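Protein argonaute (Methanocaldococcus jannaschii, PDB 5G5S) cleaves single-stranded DNA, using short single-stranded DNA guides to bind complementary target strands, and may help defend the cell against invading genetic elements. Local coordinates at residues N310-L315 against I658-Y663; I427-I432 against I480-K485; T497-I502 against N593-S598; V523-S526 against I530-I533; F569-D572 against S578-N581. All coordinates share one frame; numbering follows the deposited sequence.

Contact 1: residues N310-L315 against I658-Y663; sequences NNTPLL and IMQLLY
A bidentate pairing of a side-chain amide with the backbone of one residue joins helix 656-666 of the PIWI part to the turn ahead of strand 314-317: Gln660 takes hold of both the N-H and the C=O of Asn310. Asn310 N donates to Gln660 OE1 at 2.8 Å, nearly straight at 163°, and meets a lone pair in the carbonyl plane. The return bond is longer, with Gln660 NE2 3.2 Å from Asn310 O and the donor tilted from the carbonyl plane. Gln660 reaches the turn because CG stands anti to the backbone N (chi1 -178°) and the chain then bends at chi2. The two bonds close a nine-membered ring that fixes the rotation of the amide. Thr312 OG1 lies 3.1 Å from Gln660 NE2 at a poor angle for a bond; instead both atoms hydrogen-bond to Asp664 OD1, one helical turn further on. The Asn310 side chain crosses Gln660 at about a right angle, its amide plane almost parallel to that of Gln660. Three residues on from Gln660, Tyr663 brings CE2 to 3.5 Å from Asn310 O, and its ring also meets that of Phe309. Asn311 is the centre of an inverse gamma turn, closed by a weak bond from Thr312 N to Asn310 O. The primary amide thus mimics a peptide group, making the paired bonds of an antiparallel hydrogen-bonded pair.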
# COMPACT_ATOMS: atom_id res chain seq x y z
N ASN A 310 -2.19 23.14 2.38
CA ASN A 310 -3.11 23.81 3.30
C ASN A 310 -3.76 22.77 4.18
O ASN A 310 -4.00 21.64 3.73
CB ASN A 310 -4.18 24.58 2.52
CG ASN A 310 -3.63 25.65 1.63
OD1 ASN A 310 -2.70 26.38 1.98
ND2 ASN A 310 -4.19 25.75 0.43
N ASN A 311 -4.03 23.13 5.44
CA ASN A 311 -4.68 22.24 6.39
C ASN A 311 -6.18 22.35 6.12
O ASN A 311 -6.88 23.13 6.76
CB ASN A 311 -4.30 22.62 7.82
CG ASN A 311 -4.81 21.67 8.87
OD1 ASN A 311 -4.80 20.44 8.68
ND2 ASN A 311 -5.21 22.21 10.01
N THR A 312 -6.64 21.62 5.10
CA THR A 312 -8.02 21.65 4.63
C THR A 312 -9.02 21.31 5.74
O THR A 312 -8.81 20.35 6.47
CB THR A 312 -8.14 20.86 3.32
OG1 THR A 312 -7.29 21.48 2.35
CG2 THR A 312 -9.57 20.80 2.77
N PRO A 313 -10.05 22.15 5.96
CA PRO A 313 -11.00 21.84 7.02
C PRO A 313 -11.95 20.72 6.60
O PRO A 313 -12.07 20.39 5.42
CB PRO A 313 -11.73 23.17 7.29
CG PRO A 313 -11.32 24.09 6.20
CD PRO A 313 -10.45 23.36 5.22
N LEU A 314 -12.58 20.11 7.61
CA LEU A 314 -13.54 19.04 7.46
C LEU A 314 -14.88 19.57 7.91
O LEU A 314 -14.94 20.51 8.71
CB LEU A 314 -13.12 17.81 8.30
CG LEU A 314 -11.74 17.20 8.00
CD1 LEU A 314 -11.22 16.42 9.18
CD2 LEU A 314 -11.77 16.34 6.75
N LEU A 315 -15.95 19.00 7.37
CA LEU A 315 -17.31 19.37 7.74
C LEU A 315 -17.98 18.22 8.47
O LEU A 315 -17.82 17.06 8.08
CB LEU A 315 -18.13 19.80 6.53
CG LEU A 315 -17.76 21.13 5.87
CD1 LEU A 315 -18.46 21.27 4.55
CD2 LEU A 315 -18.11 22.32 6.78
N ILE A 658 -3.51 19.08 -7.84
CA ILE A 658 -3.63 17.63 -7.57
C ILE A 658 -3.00 17.21 -6.28
O ILE A 658 -3.59 16.38 -5.59
CB ILE A 658 -3.19 16.65 -8.68
CG1 ILE A 658 -2.01 17.12 -9.51
CG2 ILE A 658 -4.35 16.03 -9.44
CD1 ILE A 658 -0.74 16.55 -9.06
N MET A 659 -1.82 17.77 -5.94
CA MET A 659 -1.12 17.44 -4.70
C MET A 659 -1.93 17.85 -3.50
O MET A 659 -2.01 17.08 -2.56
CB MET A 659 0.32 17.99 -4.69
CG MET A 659 1.23 17.28 -5.70
SD MET A 659 2.99 17.72 -5.58
CE MET A 659 3.59 16.43 -4.67
N GLN A 660 -2.63 19.00 -3.58
CA GLN A 660 -3.53 19.44 -2.52
C GLN A 660 -4.70 18.47 -2.41
O GLN A 660 -5.03 18.08 -1.30
CB GLN A 660 -4.01 20.89 -2.71
CG GLN A 660 -4.92 21.43 -1.58
CD GLN A 660 -4.21 21.57 -0.26
OE1 GLN A 660 -3.25 22.33 -0.11
NE2 GLN A 660 -4.69 20.85 0.75
N LEU A 661 -5.28 18.05 -3.54
CA LEU A 661 -6.37 17.08 -3.56
C LEU A 661 -5.94 15.75 -2.96
O LEU A 661 -6.68 15.16 -2.17
CB LEU A 661 -6.91 16.87 -5.00
CG LEU A 661 -7.93 15.69 -5.19
CD1 LEU A 661 -9.18 15.90 -4.37
CD2 LEU A 661 -8.30 15.52 -6.62
N LEU A 662 -4.75 15.26 -3.34
CA LEU A 662 -4.21 14.00 -2.84
C LEU A 662 -3.94 14.07 -1.36
O LEU A 662 -4.28 13.12 -0.65
CB LEU A 662 -2.97 13.58 -3.65
CG LEU A 662 -3.22 13.29 -5.15
CD1 LEU A 662 -1.93 12.96 -5.87
CD2 LEU A 662 -4.28 12.22 -5.36
N TYR A 663 -3.40 15.23 -0.89
CA TYR A 663 -3.19 15.51 0.53
C TYR A 663 -4.50 15.49 1.28
O TYR A 663 -4.56 14.94 2.38
CB TYR A 663 -2.48 16.86 0.76
CG TYR A 663 -2.29 17.16 2.24
CD1 TYR A 663 -1.40 16.42 3.01
CD2 TYR A 663 -3.09 18.10 2.89
CE1 TYR A 663 -1.26 16.66 4.38
CE2 TYR A 663 -2.96 18.35 4.25
CZ TYR A 663 -2.04 17.62 5.00
OH TYR A 663 -1.90 17.86 6.35

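Contact 2: residues I427-I432 against I480-K485; sequences ICFALI and IQIMGK
This is a buried apolar contact inside the Mid domain, where helix 473-485 lies against strand 428-434, an inner strand of the four-stranded parallel sheet, chiefly through Ile482 and Phe429. The backbones stay well apart, 9.1 Å between Phe429 CA and Ile482 CA, and side chains fill the distance. In Phe429, CG anti to its own N (chi1 -169°) extends the ring towards the helix, and its far end does the touching. Phe429 CZ lies 3.5 Å from Ile482 CG1 and 3.7 Å from Ile482 CD1. The two side chains cross at about a right angle, the isoleucine's CG1 and CD1 coming up obliquely to the CZ end of the ring. Leu431 adds a looser touch, Leu431 CD1 to Ile482 CD1 at 4.4 Å. Phe398 meets the Phe429 ring edge-to-face, and helix 372-390 packs on Leu431. The site for the guide's 5' end is close: the Phe429 side chain is about 4 Å from that of Gln459, which binds a divalent cation. Gln481, next to Ile482, interacts with guide DNA; Lys485, a probable metal-site residue, forms a salt bridge with the C-terminal carboxylate of Ile715. Between strand and helix the contact is held by apolar packing alone, with no polar group meeting another across it.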
# COMPACT_ATOMS: atom_id res chain seq x y z
N ILE A 427 -26.53 -7.43 12.06
CA ILE A 427 -25.30 -6.70 12.35
C ILE A 427 -25.09 -6.52 13.86
O ILE A 427 -25.93 -5.94 14.55
CB ILE A 427 -25.19 -5.36 11.54
CG1 ILE A 427 -25.02 -5.61 10.02
CG2 ILE A 427 -24.09 -4.43 12.08
CD1 ILE A 427 -23.71 -6.41 9.57
N CYS A 428 -23.96 -7.04 14.35
CA CYS A 428 -23.56 -6.97 15.75
C CYS A 428 -22.20 -6.31 15.85
O CYS A 428 -21.50 -6.14 14.84
CB CYS A 428 -23.56 -8.35 16.38
SG CYS A 428 -25.20 -9.11 16.53
N PHE A 429 -21.81 -5.93 17.07
CA PHE A 429 -20.51 -5.33 17.31
C PHE A 429 -19.76 -6.07 18.41
O PHE A 429 -20.38 -6.68 19.27
CB PHE A 429 -20.59 -3.82 17.59
CG PHE A 429 -19.23 -3.15 17.58
CD1 PHE A 429 -18.57 -2.92 16.38
CD2 PHE A 429 -18.58 -2.85 18.76
CE1 PHE A 429 -17.29 -2.37 16.37
CE2 PHE A 429 -17.30 -2.30 18.75
CZ PHE A 429 -16.66 -2.07 17.56
N ALA A 430 -18.41 -6.05 18.36
CA ALA A 430 -17.59 -6.67 19.39
C ALA A 430 -16.40 -5.78 19.70
O ALA A 430 -15.65 -5.42 18.80
CB ALA A 430 -17.14 -8.06 18.98
N LEU A 431 -16.25 -5.40 20.97
CA LEU A 431 -15.12 -4.59 21.41
C LEU A 431 -14.13 -5.54 22.07
O LEU A 431 -14.45 -6.18 23.07
CB LEU A 431 -15.58 -3.47 22.37
CG LEU A 431 -14.51 -2.52 22.90
CD1 LEU A 431 -14.01 -1.56 21.82
CD2 LEU A 431 -15.03 -1.74 24.10
N ILE A 432 -12.96 -5.71 21.43
CA ILE A 432 -11.92 -6.62 21.89
C ILE A 432 -10.87 -5.84 22.70
O ILE A 432 -10.23 -4.92 22.18
CB ILE A 432 -11.30 -7.42 20.70
CG1 ILE A 432 -12.36 -8.25 19.95
CG2 ILE A 432 -10.12 -8.29 21.15
CD1 ILE A 432 -12.02 -8.45 18.43
N ILE A 480 -13.70 6.89 16.26
CA ILE A 480 -13.49 7.24 14.85
C ILE A 480 -13.44 5.96 14.01
O ILE A 480 -14.12 5.85 12.99
CB ILE A 480 -12.22 8.12 14.63
CG1 ILE A 480 -12.44 9.56 15.16
CG2 ILE A 480 -11.81 8.14 13.14
CD1 ILE A 480 -11.19 10.33 15.44
N GLN A 481 -12.63 4.98 14.48
CA GLN A 481 -12.46 3.71 13.80
C GLN A 481 -13.72 2.85 13.80
O GLN A 481 -14.01 2.23 12.77
CB GLN A 481 -11.22 2.96 14.31
CG GLN A 481 -10.78 1.87 13.34
CD GLN A 481 -9.31 1.59 13.34
OE1 GLN A 481 -8.47 2.49 13.47
NE2 GLN A 481 -8.97 0.34 13.10
N ILE A 482 -14.49 2.85 14.91
CA ILE A 482 -15.77 2.13 15.05
C ILE A 482 -16.78 2.67 14.02
O ILE A 482 -17.43 1.87 13.33
CB ILE A 482 -16.29 2.16 16.51
CG1 ILE A 482 -15.45 1.23 17.41
CG2 ILE A 482 -17.79 1.83 16.59
CD1 ILE A 482 -15.78 1.26 18.98
N MET A 483 -16.88 4.01 13.89
CA MET A 483 -17.75 4.70 12.92
C MET A 483 -17.43 4.26 11.49
O MET A 483 -18.35 3.97 10.72
CB MET A 483 -17.64 6.24 13.03
CG MET A 483 -18.10 6.82 14.36
SD MET A 483 -19.83 6.53 14.80
CE MET A 483 -19.64 5.20 15.97
N GLY A 484 -16.13 4.21 11.16
CA GLY A 484 -15.63 3.79 9.85
C GLY A 484 -16.00 2.35 9.54
O GLY A 484 -16.45 2.05 8.44
N LYS A 485 -15.82 1.46 10.51
CA LYS A 485 -16.15 0.05 10.42
C LYS A 485 -17.64 -0.17 10.31
O LYS A 485 -18.06 -1.18 9.76
CB LYS A 485 -15.54 -0.74 11.60
CG LYS A 485 -14.00 -0.76 11.54
CD LYS A 485 -13.38 -1.89 12.32
CE LYS A 485 -13.18 -3.13 11.50
NZ LYS A 485 -12.19 -4.04 12.13

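Contact 3: residues T497-I502 against N593-S598; sequences TPYDYI and NIEVIS
Tyr499 and Glu595 meet across two backbones that form no pair of their own: the closest alpha carbons, Tyr499 CA and Asn593 CA, are 9.1 Å apart, and strand 566-571 runs between strands 501-506 and 593-600. The tyrosine sits in the loop leading into its strand and spans the distance with its ring, CG lying beside the backbone N (chi1 -51°). At the far end Tyr499 OH donates to Glu595 OE1 over a short 2.5 Å. The oxygen is met on its syn side, 29° out of the carboxylate plane, and lies at the ring edge, near the ring plane; Tyr499 CE1 is 3.4 Å from the same OE1. Ring and carboxylate are turned almost perpendicular, 85° apart. Glu595, extended beyond CG, is buried and multiply held: OE1 also accepts from Trp641 NE1, while OE2 takes Asn593 ND2 at 2.9 Å, from above the carboxylate plane, and pairs with Arg643 in a salt bridge. So many donors would be expected to stabilise a negative charge here. Asn593 ND2 in turn reaches Asn566 OD1, linking the cluster to the middle strand. Pro498 CG lies over one face of the Tyr499 ring, offset toward the rim. The ring also touches Asn566 and Leu568 of strand 566-571, Trp641 of strand 636-645 and Leu661 of helix 656-666, placing the contact between the PIWI sheet and the helix packed on it.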
# COMPACT_ATOMS: atom_id res chain seq x y z
N THR A 497 -14.61 19.07 -5.23
CA THR A 497 -13.68 18.84 -6.33
C THR A 497 -14.35 18.84 -7.72
O THR A 497 -15.56 18.59 -7.78
CB THR A 497 -12.95 17.53 -6.06
OG1 THR A 497 -13.84 16.43 -6.30
CG2 THR A 497 -12.42 17.45 -4.62
N PRO A 498 -13.60 19.03 -8.85
CA PRO A 498 -14.22 18.87 -10.18
C PRO A 498 -14.73 17.45 -10.44
O PRO A 498 -15.65 17.26 -11.25
CB PRO A 498 -13.07 19.16 -11.15
CG PRO A 498 -11.83 18.92 -10.37
CD PRO A 498 -12.16 19.33 -8.97
N TYR A 499 -14.15 16.45 -9.73
CA TYR A 499 -14.46 15.03 -9.90
C TYR A 499 -15.74 14.54 -9.29
O TYR A 499 -15.98 14.72 -8.10
CB TYR A 499 -13.28 14.14 -9.45
CG TYR A 499 -11.97 14.56 -10.07
CD1 TYR A 499 -11.72 14.35 -11.42
CD2 TYR A 499 -11.00 15.22 -9.31
CE1 TYR A 499 -10.53 14.79 -12.01
CE2 TYR A 499 -9.80 15.64 -9.88
CZ TYR A 499 -9.57 15.40 -11.23
OH TYR A 499 -8.40 15.81 -11.82
N ASP A 500 -16.55 13.87 -10.11
CA ASP A 500 -17.77 13.22 -9.67
C ASP A 500 -17.36 12.02 -8.79
O ASP A 500 -17.97 11.78 -7.76
CB ASP A 500 -18.60 12.75 -10.87
CG ASP A 500 -19.16 13.89 -11.69
OD1 ASP A 500 -20.21 14.44 -11.29
OD2 ASP A 500 -18.56 14.23 -12.73
N TYR A 501 -16.30 11.30 -9.21
CA TYR A 501 -15.71 10.16 -8.53
C TYR A 501 -14.21 10.20 -8.52
O TYR A 501 -13.59 10.62 -9.50
CB TYR A 501 -16.13 8.82 -9.18
CG TYR A 501 -17.62 8.58 -9.24
CD1 TYR A 501 -18.40 8.64 -8.09
CD2 TYR A 501 -18.24 8.23 -10.44
CE1 TYR A 501 -19.78 8.42 -8.14
CE2 TYR A 501 -19.61 7.99 -10.50
CZ TYR A 501 -20.38 8.09 -9.34
OH TYR A 501 -21.73 7.85 -9.39
N ILE A 502 -13.64 9.77 -7.41
CA ILE A 502 -12.22 9.55 -7.20
C ILE A 502 -12.20 8.07 -6.85
O ILE A 502 -12.89 7.65 -5.90
CB ILE A 502 -11.57 10.46 -6.15
CG1 ILE A 502 -11.53 11.92 -6.68
CG2 ILE A 502 -10.15 9.92 -5.80
CD1 ILE A 502 -11.36 13.00 -5.60
N ASN A 593 -14.76 12.45 -18.82
CA ASN A 593 -13.36 12.81 -18.66
C ASN A 593 -12.79 11.75 -17.71
O ASN A 593 -13.23 11.63 -16.56
CB ASN A 593 -13.23 14.21 -18.09
CG ASN A 593 -11.81 14.68 -17.97
OD1 ASN A 593 -11.20 15.15 -18.93
ND2 ASN A 593 -11.27 14.65 -16.75
N ILE A 594 -11.87 10.92 -18.22
CA ILE A 594 -11.23 9.86 -17.44
C ILE A 594 -9.79 10.24 -17.20
O ILE A 594 -9.01 10.41 -18.15
CB ILE A 594 -11.38 8.45 -18.08
CG1 ILE A 594 -12.85 8.09 -18.46
CG2 ILE A 594 -10.71 7.37 -17.22
CD1 ILE A 594 -13.91 7.97 -17.28
N GLU A 595 -9.44 10.39 -15.93
CA GLU A 595 -8.07 10.71 -15.56
C GLU A 595 -7.45 9.60 -14.75
O GLU A 595 -8.17 8.83 -14.08
CB GLU A 595 -7.98 12.05 -14.84
CG GLU A 595 -8.20 13.23 -15.78
CD GLU A 595 -8.21 14.58 -15.11
OE1 GLU A 595 -7.71 14.68 -13.97
OE2 GLU A 595 -8.73 15.55 -15.71
N VAL A 596 -6.13 9.46 -14.86
CA VAL A 596 -5.34 8.47 -14.16
C VAL A 596 -4.00 9.07 -13.73
O VAL A 596 -3.34 9.78 -14.49
CB VAL A 596 -5.24 7.08 -14.88
CG1 VAL A 596 -4.46 7.16 -16.19
CG2 VAL A 596 -4.65 6.01 -13.96
N ILE A 597 -3.64 8.84 -12.48
CA ILE A 597 -2.38 9.25 -11.91
C ILE A 597 -1.80 8.02 -11.19
O ILE A 597 -2.54 7.23 -10.60
CB ILE A 597 -2.51 10.53 -11.03
CG1 ILE A 597 -1.11 11.23 -10.86
CG2 ILE A 597 -3.23 10.25 -9.70
CD1 ILE A 597 -1.08 12.68 -10.29
N SER A 598 -0.48 7.85 -11.28
CA SER A 598 0.22 6.75 -10.63
C SER A 598 0.72 7.22 -9.26
O SER A 598 1.33 8.28 -9.15
CB SER A 598 1.37 6.26 -11.51
OG SER A 598 2.21 5.35 -10.82

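Contact 4: residues V523-S526 against I530-I533; sequences VYDS and IRRI
Val523 and Arg532 pair through the backbone, Val523 N donating to Arg532 O at 2.8 Å, while Val523 O accepts from Arg531 N at 2.7 Å in a nearly straight bond of 171°. Arg532 N also points at Val523 O, but only weakly, at 3.5 Å. Two residues thus face one, a classic beta bulge, and the register slips by one before the non-hydrogen-bonded pair Tyr524-Ile530. Asp525 and Arg531 add a salt bridge: Arg531 NH1 lies 3.0 Å from Asp525 OD2, which uses its anti lone pair, and the carboxylate stands nearly upright to the guanidinium (84°). Asp525 CG sits between its own N and carbonyl carbon (chi1 64°). From there the other oxygen, OD1, accepts the backbone N-H groups of Glu527 and Lys529, tying the hairpin turn to the strand end. Arg531 NE hydrogen-bonds a Tris molecule, probably from the crystallisation liquor. Arg532 bends away and gives its NH2 to Ala558 O. Across the bulge, Tyr524 and Ile530 share one face of the sheet, Val523 and Arg532 the other. Ile530 lies over one face of the Tyr524 ring, Ile530 CG1 3.4 Å from Tyr524 CZ; on the other sheet face Val523 CG2 comes 4.1 Å from Arg532 CB. The hairpin of strands 517-525 and 530-537 continues the PIWI sheet beyond strand 501-506, whose Tyr501 and Met503 touch Val523, while helix 684-697 packs on Tyr524 and Ile533.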
# COMPACT_ATOMS: atom_id res chain seq x y z
N VAL A 523 -14.71 3.68 -4.36
CA VAL A 523 -15.33 4.84 -4.98
C VAL A 523 -15.63 5.94 -3.96
O VAL A 523 -16.40 5.73 -3.02
CB VAL A 523 -16.58 4.44 -5.80
CG1 VAL A 523 -17.17 5.64 -6.55
CG2 VAL A 523 -16.27 3.29 -6.78
N TYR A 524 -15.05 7.12 -4.17
CA TYR A 524 -15.26 8.31 -3.37
C TYR A 524 -16.02 9.33 -4.19
O TYR A 524 -15.77 9.46 -5.38
CB TYR A 524 -13.92 8.90 -2.90
CG TYR A 524 -13.38 8.27 -1.65
CD1 TYR A 524 -13.06 6.91 -1.61
CD2 TYR A 524 -13.16 9.01 -0.50
CE1 TYR A 524 -12.56 6.31 -0.46
CE2 TYR A 524 -12.66 8.43 0.66
CZ TYR A 524 -12.36 7.08 0.67
OH TYR A 524 -11.86 6.49 1.81
N ASP A 525 -16.93 10.08 -3.56
CA ASP A 525 -17.66 11.13 -4.25
C ASP A 525 -16.91 12.46 -4.14
O ASP A 525 -15.81 12.49 -3.55
CB ASP A 525 -19.13 11.23 -3.77
CG ASP A 525 -19.37 11.61 -2.32
OD1 ASP A 525 -18.41 12.06 -1.65
OD2 ASP A 525 -20.52 11.50 -1.86
N SER A 526 -17.49 13.55 -4.67
CA SER A 526 -16.90 14.89 -4.64
C SER A 526 -16.69 15.47 -3.23
O SER A 526 -15.88 16.39 -3.09
CB SER A 526 -17.71 15.85 -5.52
OG SER A 526 -18.99 16.12 -4.98
N ILE A 530 -17.05 7.55 1.05
CA ILE A 530 -17.06 6.25 0.37
C ILE A 530 -18.47 5.94 -0.10
O ILE A 530 -19.39 5.89 0.70
CB ILE A 530 -16.49 5.09 1.26
CG1 ILE A 530 -15.09 5.44 1.82
CG2 ILE A 530 -16.46 3.75 0.49
CD1 ILE A 530 -14.75 4.79 3.14
N ARG A 531 -18.62 5.75 -1.41
CA ARG A 531 -19.91 5.42 -2.01
C ARG A 531 -20.00 3.93 -2.28
O ARG A 531 -21.09 3.37 -2.16
CB ARG A 531 -20.16 6.24 -3.29
CG ARG A 531 -20.20 7.76 -3.06
CD ARG A 531 -21.23 8.24 -2.05
NE ARG A 531 -22.61 8.06 -2.52
CZ ARG A 531 -23.33 9.01 -3.13
NH1 ARG A 531 -22.82 10.21 -3.34
NH2 ARG A 531 -24.57 8.75 -3.52
N ARG A 532 -18.87 3.29 -2.63
CA ARG A 532 -18.77 1.85 -2.91
C ARG A 532 -17.37 1.30 -2.63
O ARG A 532 -16.36 1.97 -2.87
CB ARG A 532 -19.10 1.53 -4.40
CG ARG A 532 -20.44 2.02 -4.96
CD ARG A 532 -21.63 1.18 -4.51
NE ARG A 532 -21.71 -0.05 -5.28
CZ ARG A 532 -22.50 -0.23 -6.33
NH1 ARG A 532 -23.32 0.74 -6.73
NH2 ARG A 532 -22.51 -1.39 -6.97
N ILE A 533 -17.32 0.08 -2.13
CA ILE A 533 -16.12 -0.72 -1.98
C ILE A 533 -16.47 -1.87 -2.95
O ILE A 533 -17.25 -2.76 -2.62
CB ILE A 533 -15.82 -1.18 -0.54
CG1 ILE A 533 -15.74 0.03 0.43
CG2 ILE A 533 -14.52 -2.02 -0.52
CD1 ILE A 533 -15.85 -0.32 1.92

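Contact 5: residues F569-D572 against S578-N581; sequences FLRD and SERN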
# COMPACT_ATOMS: atom_id res chain seq x y z
N PHE A 569 -8.88 8.21 -11.52
CA PHE A 569 -8.43 6.90 -11.03
C PHE A 569 -7.04 7.01 -10.41
O PHE A 569 -6.14 7.64 -10.96
CB PHE A 569 -8.41 5.82 -12.12
CG PHE A 569 -9.77 5.31 -12.51
CD1 PHE A 569 -10.48 5.90 -13.56
CD2 PHE A 569 -10.33 4.20 -11.88
CE1 PHE A 569 -11.72 5.41 -13.94
CE2 PHE A 569 -11.58 3.72 -12.26
CZ PHE A 569 -12.28 4.34 -13.27
N LEU A 570 -6.89 6.37 -9.26
CA LEU A 570 -5.65 6.33 -8.50
C LEU A 570 -5.17 4.88 -8.51
O LEU A 570 -5.92 3.97 -8.12
CB LEU A 570 -5.95 6.78 -7.06
CG LEU A 570 -5.85 8.26 -6.65
CD1 LEU A 570 -6.21 9.23 -7.74
CD2 LEU A 570 -6.64 8.52 -5.40
N ARG A 571 -3.95 4.66 -9.01
CA ARG A 571 -3.38 3.32 -9.04
C ARG A 571 -1.88 3.31 -8.75
O ARG A 571 -1.19 4.31 -8.97
CB ARG A 571 -3.75 2.52 -10.32
CG ARG A 571 -3.51 3.23 -11.65
CD ARG A 571 -4.01 2.40 -12.83
NE ARG A 571 -3.00 1.45 -13.32
CZ ARG A 571 -3.21 0.53 -14.26
NH1 ARG A 571 -4.40 0.41 -14.83
NH2 ARG A 571 -2.23 -0.29 -14.62
N ASP A 572 -1.40 2.21 -8.17
CA ASP A 572 0.02 1.96 -7.90
C ASP A 572 0.42 1.09 -9.06
O ASP A 572 0.50 -0.14 -8.91
CB ASP A 572 0.21 1.22 -6.56
CG ASP A 572 1.60 1.37 -5.96
OD1 ASP A 572 2.59 1.05 -6.65
OD2 ASP A 572 1.69 1.80 -4.79
N SER A 578 -1.31 -0.69 -24.91
CA SER A 578 -2.56 -1.25 -25.44
C SER A 578 -3.80 -0.60 -24.81
O SER A 578 -4.81 -0.42 -25.50
CB SER A 578 -2.60 -2.76 -25.23
OG SER A 578 -2.58 -3.08 -23.85
N GLU A 579 -3.71 -0.23 -23.52
CA GLU A 579 -4.77 0.41 -22.74
C GLU A 579 -5.09 1.82 -23.25
O GLU A 579 -6.26 2.22 -23.20
CB GLU A 579 -4.38 0.51 -21.26
CG GLU A 579 -4.37 -0.79 -20.47
CD GLU A 579 -3.88 -0.61 -19.05
OE1 GLU A 579 -4.68 -0.19 -18.18
OE2 GLU A 579 -2.68 -0.86 -18.80
N ARG A 580 -4.06 2.59 -23.68
CA ARG A 580 -4.16 3.99 -24.13
C ARG A 580 -5.24 4.24 -25.17
O ARG A 580 -6.04 5.16 -25.00
CB ARG A 580 -2.80 4.55 -24.58
CG ARG A 580 -1.78 4.70 -23.44
CD ARG A 580 -0.55 5.51 -23.83
NE ARG A 580 0.16 4.97 -24.99
CZ ARG A 580 0.71 5.72 -25.95
NH1 ARG A 580 0.62 7.04 -25.91
NH2 ARG A 580 1.33 5.14 -26.97
N ASN A 581 -5.28 3.42 -26.22
CA ASN A 581 -6.28 3.53 -27.29
C ASN A 581 -7.66 3.11 -26.81
O ASN A 581 -8.65 3.71 -27.24
CB ASN A 581 -5.87 2.71 -28.50
CG ASN A 581 -6.86 2.83 -29.64
OD1 ASN A 581 -6.95 3.87 -30.30
ND2 ASN A 581 -7.69 1.81 -29.81
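Arg571, the last residue of strand 566-571, sends its side chain out to meet Glu579 of helix 577-590. From CB the chain sets off with CG between the backbone N and the carbonyl carbon (chi1 51°). CG and CD of Arg571 then pass Val596 of strand 593-600, an apolar rest for the aliphatic part, and Leu547 of helix 547-556 also touches the side chain. A bend at chi3 swings the guanidinium toward the helix, where Arg571 NH1 lies 3.4 Å from Glu579 OE1. Arginine and glutamate approach from opposite directions. Their flat groups are inclined by 33°, and the bond is weak, its N-H...O angle only 133°. Glu579 has firmer partners on the backbone: OE1 accepts from Leu547 N and OE2 from Gln576 N, three residues earlier. The contact lies within a beta-alpha-beta unit, and Arg571 directly precedes Asp572, an active-site residue by similarity, whose side chain forms a salt bridge with Lys601. Backbone N-H groups bind the glutamate more firmly than the arginine does, and the long, bent ion pair is probably mainly electrostatic, contributing charge balance more than directional hold.

How the contacts relate
From the N terminus, residues 310-315 open the widest loop, closed only at 658-663 by contact 1; all the others nest inside it. Contact 2 comes first and closes within the Mid domain, tying strand to helix before contact 3 opens at 497. Contact 3 closes at 593-598 and encloses both the hairpin of contact 4 and the strand-helix pair of contact 5, which follow one another in series. None cross. Contacts 3, 4 and 5 share the PIWI sheet: Ile502 O meets Tyr524 N at 2.8 Å, and Glu595 O meets Phe569 N at 2.7 Å. The helix of contact 1 joins that sheet through Leu661 on Ile502 of contact 3 and Leu662 on Leu570 of contact 5.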